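PDB 4L9P: CaaX farnesyltransferase beta subunit Ram1 from Aspergillus fumigatus, which forms, with an alpha subunit, a zinc-dependent protein farnesyltransferase and probably binds the CaaX peptide whose cysteine receives the farnesyl group. Local coordinates for residues I121-R126 / E487-V492; L162-E167 / A437-S442; F465-D470 / H495-I500. All blocks are in the same frame, centred on the assembly; numbering follows the deposited sequence.

Contact 1: residues I121-R126 / E487-V492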
# COMPACT_ATOMS: atom_id res chain seq x y z
N ILE B 121 -24.47 15.75 4.54
CA ILE B 121 -23.11 15.68 3.96
C ILE B 121 -22.97 16.70 2.81
O ILE B 121 -23.90 16.85 1.98
CB ILE B 121 -22.90 14.30 3.38
CG1 ILE B 121 -23.05 13.25 4.50
CG2 ILE B 121 -21.48 14.20 2.71
CD1 ILE B 121 -22.99 11.80 4.01
N PRO B 122 -21.92 17.49 2.78
CA PRO B 122 -21.74 18.45 1.68
C PRO B 122 -21.57 17.79 0.32
O PRO B 122 -21.07 16.67 0.18
CB PRO B 122 -20.49 19.25 2.09
CG PRO B 122 -19.80 18.41 3.10
CD PRO B 122 -20.80 17.48 3.73
N ALA B 123 -21.97 18.50 -0.71
CA ALA B 123 -21.72 18.04 -2.06
C ALA B 123 -20.24 17.88 -2.36
O ALA B 123 -19.38 18.61 -1.83
CB ALA B 123 -22.26 19.13 -3.05
N LEU B 124 -19.96 17.00 -3.29
CA LEU B 124 -18.63 16.97 -3.92
C LEU B 124 -18.48 18.28 -4.70
O LEU B 124 -19.31 18.61 -5.58
CB LEU B 124 -18.54 15.76 -4.83
CG LEU B 124 -17.17 15.60 -5.53
CD1 LEU B 124 -16.01 15.36 -4.54
CD2 LEU B 124 -17.20 14.52 -6.62
N GLN B 125 -17.40 19.00 -4.42
CA GLN B 125 -17.14 20.34 -5.01
C GLN B 125 -16.46 20.17 -6.38
O GLN B 125 -15.27 20.42 -6.55
CB GLN B 125 -16.36 21.25 -4.03
CG GLN B 125 -17.16 21.49 -2.71
CD GLN B 125 -18.48 22.23 -2.91
OE1 GLN B 125 -18.56 23.22 -3.69
NE2 GLN B 125 -19.55 21.75 -2.22
N ARG B 126 -17.25 19.65 -7.35
CA ARG B 126 -16.69 19.21 -8.62
C ARG B 126 -15.92 20.30 -9.35
O ARG B 126 -14.79 20.07 -9.79
CB ARG B 126 -17.78 18.67 -9.57
CG ARG B 126 -18.68 17.61 -8.91
CD ARG B 126 -19.86 16.97 -9.82
NE ARG B 126 -19.28 16.14 -10.85
CZ ARG B 126 -19.42 14.86 -10.94
NH1 ARG B 126 -20.23 14.18 -10.14
NH2 ARG B 126 -18.74 14.27 -11.88
N GLU B 487 -26.70 11.48 -6.20
CA GLU B 487 -26.34 11.12 -7.58
C GLU B 487 -25.61 12.23 -8.30
O GLU B 487 -24.82 11.96 -9.19
CB GLU B 487 -27.59 10.68 -8.36
CG GLU B 487 -28.05 9.29 -7.84
CD GLU B 487 -27.02 8.24 -8.21
OE1 GLU B 487 -26.36 8.40 -9.27
OE2 GLU B 487 -26.86 7.27 -7.42
N ASN B 488 -25.80 13.48 -7.87
CA ASN B 488 -25.01 14.59 -8.38
C ASN B 488 -23.51 14.42 -8.07
O ASN B 488 -22.68 15.02 -8.76
CB ASN B 488 -25.47 15.91 -7.80
CG ASN B 488 -26.51 16.62 -8.65
OD1 ASN B 488 -27.07 16.06 -9.60
ND2 ASN B 488 -26.72 17.88 -8.32
N ASP B 489 -23.17 13.61 -7.07
CA ASP B 489 -21.74 13.36 -6.70
C ASP B 489 -21.19 12.14 -7.48
O ASP B 489 -20.07 11.70 -7.17
CB ASP B 489 -21.67 13.01 -5.20
CG ASP B 489 -22.15 14.13 -4.29
OD1 ASP B 489 -22.03 15.35 -4.65
OD2 ASP B 489 -22.63 13.78 -3.19
N ARG B 490 -21.97 11.50 -8.37
CA ARG B 490 -21.50 10.26 -9.02
C ARG B 490 -20.30 10.47 -9.93
O ARG B 490 -20.25 11.37 -10.76
CB ARG B 490 -22.67 9.61 -9.81
CG ARG B 490 -22.20 8.30 -10.50
CD ARG B 490 -23.35 7.48 -11.06
NE ARG B 490 -24.19 6.96 -9.97
CZ ARG B 490 -23.87 5.90 -9.22
NH1 ARG B 490 -22.79 5.17 -9.55
NH2 ARG B 490 -24.62 5.53 -8.18
N LEU B 491 -19.30 9.61 -9.70
CA LEU B 491 -18.09 9.60 -10.51
C LEU B 491 -18.08 8.44 -11.47
O LEU B 491 -18.87 7.49 -11.33
CB LEU B 491 -16.90 9.44 -9.51
CG LEU B 491 -16.78 10.58 -8.48
CD1 LEU B 491 -15.59 10.27 -7.50
CD2 LEU B 491 -16.56 11.94 -9.16
N VAL B 492 -17.19 8.51 -12.46
CA VAL B 492 -17.02 7.41 -13.40
C VAL B 492 -16.48 6.18 -12.67
O VAL B 492 -15.65 6.32 -11.79
CB VAL B 492 -16.07 7.92 -14.50
CG1 VAL B 492 -15.47 6.86 -15.34
CG2 VAL B 492 -16.72 9.09 -15.30
O HOH W 1 -23.42 15.11 -1.00
O HOH W 2 -21.40 17.09 -6.74
O HOH W 3 -18.16 12.10 -13.11

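Contact 2: residues L162-E167 / A437-S442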
# COMPACT_ATOMS: atom_id res chain seq x y z
N LEU B 162 -9.37 13.79 -13.16
CA LEU B 162 -10.20 14.38 -14.22
C LEU B 162 -11.15 13.35 -14.82
O LEU B 162 -12.34 13.65 -15.09
CB LEU B 162 -9.32 14.98 -15.30
CG LEU B 162 -8.48 16.17 -14.83
CD1 LEU B 162 -7.43 16.56 -15.94
CD2 LEU B 162 -9.36 17.37 -14.45
N CYS B 163 -10.67 12.14 -15.12
CA CYS B 163 -11.55 11.05 -15.61
C CYS B 163 -12.64 10.73 -14.60
O CYS B 163 -13.83 10.65 -15.00
CB CYS B 163 -10.78 9.76 -15.94
SG CYS B 163 -9.77 9.85 -17.39
N LEU B 164 -12.31 10.57 -13.33
CA LEU B 164 -13.33 10.29 -12.33
C LEU B 164 -14.45 11.34 -12.33
O LEU B 164 -15.61 11.02 -12.26
CB LEU B 164 -12.65 10.23 -10.95
CG LEU B 164 -11.87 8.91 -10.78
CD1 LEU B 164 -10.80 9.12 -9.67
CD2 LEU B 164 -12.80 7.80 -10.36
N LEU B 165 -14.04 12.59 -12.44
CA LEU B 165 -14.98 13.71 -12.44
C LEU B 165 -15.72 13.89 -13.78
O LEU B 165 -16.54 14.80 -13.89
CB LEU B 165 -14.22 15.00 -12.11
CG LEU B 165 -13.86 15.08 -10.62
CD1 LEU B 165 -12.78 16.10 -10.41
CD2 LEU B 165 -15.11 15.43 -9.72
N GLY B 166 -15.43 13.04 -14.76
CA GLY B 166 -16.25 13.02 -15.97
C GLY B 166 -15.70 13.82 -17.10
O GLY B 166 -16.46 14.07 -18.08
N GLU B 167 -14.44 14.26 -17.03
CA GLU B 167 -13.81 14.93 -18.17
C GLU B 167 -13.39 13.98 -19.26
O GLU B 167 -13.04 12.81 -19.00
CB GLU B 167 -12.61 15.76 -17.77
CG GLU B 167 -12.91 16.75 -16.66
CD GLU B 167 -13.74 17.90 -17.16
OE1 GLU B 167 -13.16 18.89 -17.68
OE2 GLU B 167 -15.00 17.84 -17.05
N ALA B 437 -8.69 9.92 -3.00
CA ALA B 437 -9.99 10.13 -2.33
C ALA B 437 -11.13 10.03 -3.36
O ALA B 437 -12.15 9.40 -3.05
CB ALA B 437 -10.04 11.47 -1.65
N LEU B 438 -10.93 10.58 -4.56
CA LEU B 438 -11.97 10.45 -5.60
C LEU B 438 -12.14 9.00 -6.01
O LEU B 438 -13.24 8.52 -6.24
CB LEU B 438 -11.65 11.33 -6.80
CG LEU B 438 -11.76 12.85 -6.52
CD1 LEU B 438 -11.18 13.57 -7.74
CD2 LEU B 438 -13.21 13.27 -6.31
N THR B 439 -11.03 8.26 -6.11
CA THR B 439 -11.09 6.86 -6.53
C THR B 439 -11.93 6.07 -5.52
O THR B 439 -12.82 5.28 -5.87
CB THR B 439 -9.67 6.29 -6.65
OG1 THR B 439 -8.98 6.91 -7.74
CG2 THR B 439 -9.73 4.81 -6.94
N GLY B 440 -11.69 6.28 -4.22
CA GLY B 440 -12.47 5.62 -3.19
C GLY B 440 -13.94 6.03 -3.18
O GLY B 440 -14.78 5.16 -2.95
N LEU B 441 -14.23 7.32 -3.42
CA LEU B 441 -15.62 7.72 -3.50
C LEU B 441 -16.28 6.98 -4.67
O LEU B 441 -17.43 6.53 -4.57
CB LEU B 441 -15.66 9.23 -3.69
CG LEU B 441 -17.14 9.77 -3.75
CD1 LEU B 441 -18.00 9.43 -2.50
CD2 LEU B 441 -17.03 11.30 -3.96
N SER B 442 -15.56 6.83 -5.79
CA SER B 442 -16.18 6.10 -6.92
C SER B 442 -16.48 4.68 -6.50
O SER B 442 -17.54 4.13 -6.83
CB SER B 442 -15.30 6.18 -8.16
OG SER B 442 -15.97 5.46 -9.21

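Contact 3: residues F465-D470 / H495-I500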
# COMPACT_ATOMS: atom_id res chain seq x y z
N PHE B 465 -9.63 -9.12 -16.93
CA PHE B 465 -10.35 -8.39 -17.99
C PHE B 465 -11.83 -8.74 -18.05
O PHE B 465 -12.51 -8.44 -19.06
CB PHE B 465 -9.63 -8.51 -19.34
CG PHE B 465 -8.27 -7.80 -19.33
CD1 PHE B 465 -8.22 -6.41 -19.41
CD2 PHE B 465 -7.08 -8.51 -19.18
CE1 PHE B 465 -7.00 -5.72 -19.34
CE2 PHE B 465 -5.83 -7.80 -19.10
CZ PHE B 465 -5.81 -6.44 -19.19
N SER B 466 -12.33 -9.38 -16.99
CA SER B 466 -13.73 -9.80 -16.92
C SER B 466 -14.52 -8.92 -15.96
O SER B 466 -15.73 -9.12 -15.79
CB SER B 466 -13.79 -11.26 -16.47
OG SER B 466 -13.63 -11.37 -15.06
N TRP B 467 -13.88 -7.96 -15.26
CA TRP B 467 -14.59 -7.14 -14.27
C TRP B 467 -15.59 -6.21 -14.93
O TRP B 467 -15.30 -5.57 -15.95
CB TRP B 467 -13.53 -6.31 -13.50
CG TRP B 467 -12.77 -7.13 -12.50
CD1 TRP B 467 -11.69 -7.97 -12.76
CD2 TRP B 467 -13.08 -7.27 -11.11
NE1 TRP B 467 -11.29 -8.58 -11.57
CE2 TRP B 467 -12.12 -8.19 -10.55
CE3 TRP B 467 -14.03 -6.68 -10.26
CZ2 TRP B 467 -12.08 -8.50 -9.19
CZ3 TRP B 467 -14.03 -7.04 -8.91
CH2 TRP B 467 -13.08 -7.95 -8.40
N LYS B 468 -16.78 -6.18 -14.33
CA LYS B 468 -17.90 -5.36 -14.80
C LYS B 468 -18.44 -4.57 -13.64
O LYS B 468 -18.03 -4.77 -12.48
CB LYS B 468 -18.99 -6.24 -15.46
CG LYS B 468 -18.38 -6.91 -16.73
CD LYS B 468 -19.34 -7.35 -17.72
CE LYS B 468 -18.73 -8.31 -18.76
NZ LYS B 468 -17.55 -7.84 -19.57
N HIS B 469 -19.36 -3.66 -13.92
CA HIS B 469 -19.84 -2.77 -12.85
C HIS B 469 -21.30 -2.45 -13.07
O HIS B 469 -21.79 -2.44 -14.23
CB HIS B 469 -19.03 -1.46 -12.81
CG HIS B 469 -18.87 -0.81 -14.14
ND1 HIS B 469 -19.83 0.05 -14.66
CD2 HIS B 469 -17.89 -0.88 -15.07
CE1 HIS B 469 -19.46 0.44 -15.86
NE2 HIS B 469 -18.28 -0.09 -16.14
N ASP B 470 -22.01 -2.27 -11.98
CA ASP B 470 -23.42 -1.78 -11.99
C ASP B 470 -23.46 -0.62 -11.01
O ASP B 470 -22.72 -0.61 -10.00
CB ASP B 470 -24.46 -2.81 -11.42
CG ASP B 470 -24.47 -4.20 -12.14
OD1 ASP B 470 -24.97 -5.18 -11.56
OD2 ASP B 470 -23.99 -4.33 -13.22
N HIS B 495 -11.70 0.55 -12.73
CA HIS B 495 -11.41 -0.87 -12.59
C HIS B 495 -10.64 -1.10 -11.27
O HIS B 495 -9.66 -0.42 -11.00
CB HIS B 495 -10.49 -1.23 -13.77
CG HIS B 495 -10.32 -2.69 -13.99
ND1 HIS B 495 -9.64 -3.52 -13.11
CD2 HIS B 495 -10.80 -3.49 -14.97
CE1 HIS B 495 -9.67 -4.76 -13.56
NE2 HIS B 495 -10.41 -4.78 -14.68
N PRO B 496 -11.09 -2.02 -10.44
CA PRO B 496 -10.42 -2.15 -9.12
C PRO B 496 -8.97 -2.64 -9.16
O PRO B 496 -8.26 -2.40 -8.19
CB PRO B 496 -11.26 -3.12 -8.33
CG PRO B 496 -12.30 -3.61 -9.33
CD PRO B 496 -12.30 -2.84 -10.62
N ILE B 497 -8.55 -3.33 -10.22
CA ILE B 497 -7.14 -3.74 -10.30
C ILE B 497 -6.30 -2.67 -11.02
O ILE B 497 -5.21 -2.35 -10.57
CB ILE B 497 -7.00 -5.03 -11.14
CG1 ILE B 497 -7.74 -6.16 -10.44
CG2 ILE B 497 -5.54 -5.40 -11.34
CD1 ILE B 497 -7.75 -7.47 -11.27
N PHE B 498 -6.80 -2.10 -12.14
CA PHE B 498 -5.96 -1.23 -12.99
C PHE B 498 -6.08 0.22 -12.60
O PHE B 498 -5.24 1.05 -13.01
CB PHE B 498 -6.31 -1.39 -14.47
CG PHE B 498 -6.03 -2.81 -14.97
CD1 PHE B 498 -4.73 -3.32 -14.90
CD2 PHE B 498 -7.08 -3.66 -15.41
CE1 PHE B 498 -4.44 -4.60 -15.32
CE2 PHE B 498 -6.80 -4.98 -15.85
CZ PHE B 498 -5.45 -5.46 -15.82
N VAL B 499 -7.12 0.60 -11.83
CA VAL B 499 -7.21 1.99 -11.33
C VAL B 499 -7.24 3.04 -12.44
O VAL B 499 -6.64 4.11 -12.37
CB VAL B 499 -6.15 2.31 -10.20
CG1 VAL B 499 -6.76 3.39 -9.28
CG2 VAL B 499 -5.82 1.09 -9.37
N ILE B 500 -8.03 2.71 -13.47
CA ILE B 500 -8.39 3.56 -14.60
C ILE B 500 -9.77 3.09 -15.04
O ILE B 500 -10.23 2.03 -14.64
CB ILE B 500 -7.37 3.40 -15.79
CG1 ILE B 500 -7.11 1.92 -16.14
CG2 ILE B 500 -6.05 4.16 -15.49
CD1 ILE B 500 -6.26 1.77 -17.44
O HOH W 4 -12.51 -5.62 -16.94

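Contact 1: residues I121-R126 / E487-V492
Arg126 reaches the 487-492 loop with CG anti to its own carbonyl carbon and a chain that bends about CG-CD (chi3 69°), which delivers the guanidinium edge to two backbone carbonyls. NH1 donates to both. Its bond to Arg490 O, 2.9 Å long, is nearly straight (167°), and that oxygen lies in the guanidinium plane. The bond from NH1 to Asn488 O, also 2.9 Å, is more bent. NH2 binds a water that in turn donates to Arg490 O, and it also bonds to Leu165 O. A long, flat donor suits this place, where the 3-10 turn 487-489 and the residue after it present two carbonyls close together.

Asp489 provides the second grip. Its OD1 accepts Leu124 N at 3.0 Å from above the carboxylate plane, while OD2 takes Thr486 N, a tie that steadies the carboxylate. A water 2.8 Å from both Asp489 OD1 and Leu124 O probably bridges them. The leucines close the apolar side: Leu124 CD2 lies 3.7 Å from Leu491 CD2, the side chains crossing at about a right angle, and both rest on Leu438 of helix 431-444. Arg490 forms a side-on salt bridge with Glu487 within the loop, NE to OE1 (2.7 Å) and NH2 to OE2.

The lead-in and first residue of helix 126-135 are thus tied, within the alpha-alpha toroid, to the loop before helix 502-513, mostly by side chain-to-backbone bonds. The positive charge of Arg126 probably polarises the two carbonyls and so strengthens its bonds to them; the buried Asp489 carboxylate is met instead by peptide N-H groups and water.

Contact 2: residues L162-E167 / A437-S442
Leu164 carries this contact. With CG anti to the carbonyl carbon (chi1 -76°), it projects toward helix 431-444 and places its two methyl groups on different residues. CD1 lies 3.7 Å from Leu438 CB and 3.5 Å from Thr439 OG1, and CD2 meets Ser442 CB at 3.7 Å, one turn further on. A branched leucine suits the place because a single side chain touches both turns. Leu165 CD1 approaches Leu438 CD1 at 4.0 Å, the two side chains crossing at about a right angle. No hydrogen bond links the segments; Ser442 meets Leu164 mainly through CB and Thr439 through OG1, in van der Waals contact, while the hydroxyls bond to Cys435 O (Thr439) and Val492 O (Ser442).

The leucines are set by the end of helix 151-164, a Schellman motif: Glu167 N reaches back to Leu162 O at 2.9 Å and Gly166 N to Cys163 O, with Gly166 at positive phi (96°), a backbone shape that glycine, having no side chain, takes easily.

Within the alpha-alpha toroid the contact joins two helices far apart in sequence. Leu165 also packs on Leu130 of helix 126-135 and on Leu491, Leu164 touches Phe494, and Leu441 touches helix 403-413.

Contact 3: residues F465-D470 / H495-I500
Trp467, close to strand 468-471 of a two-stranded antiparallel sheet with 446-449, lays its indole against the 495-500 loop, with a CH-pi contact from Pro496. CB starts the contact, 3.7 Å from His495 NE2. CG and CD1 continue along the same imidazole, which lies oblique to the indole, the planes at 59°. On the pyrrole side NE1 comes 3.7 Å from Ile497 CD1, the end of an extended isoleucine. On the benzene side CE3 meets Pro496 CG at 3.6 Å, and this carbon sits over the face of the six-membered ring, 4.1 Å from its centroid. Further toward the tip, CZ3 is 3.9 Å from the same Pro496 CG, which is offset toward the rim of the indole. A broad indole suits the site because one ring system can cover three consecutive residues, and the rigid proline ring offers it a compact CH surface.

Phe465 and Phe498 extend the apolar layer. Their rings are near parallel (23°) but slid apart so that they barely overlap, CZ to CZ at 3.5 Å. Helix 251-263 lies against both, through Leu263.

His495 has partners for its buried polar atoms: NE2 bonds to Ala464 O and weakly donates to a water, which in turn donates to Trp467 O. With CG anti to the backbone N (chi1 -167°), the ring turns back along its own loop, where ND1 accepts Ile497 N at 3.1 Å, the donor lying close to the imidazole plane, and Phe498 CD2 lies over the ring centre, 3.3 Å above its plane.

Overall arrangement
Contacts 1 and 2 lie side by side, their centres about 10 Å apart, and share a seam: Val492 of contact 1 probably bonds through N to Leu164 O (3.0 Å) of contact 2. From Val492 the chain soon enters the 495-500 half of contact 3, whose centre is about 21 Å from that of contact 1. Contact 3 touches contact 2 through Val499 CG1 and Thr439 CG2, 4.0 Å apart. Contact 2 does not touch the zinc site: the side chain of Leu438 is about 9 Å from that of the zinc ligand His433, and that of Thr439 about 12 Å from the bound zinc. The Ile497 side chain lies about 11 Å from the bound farnesyl analogue.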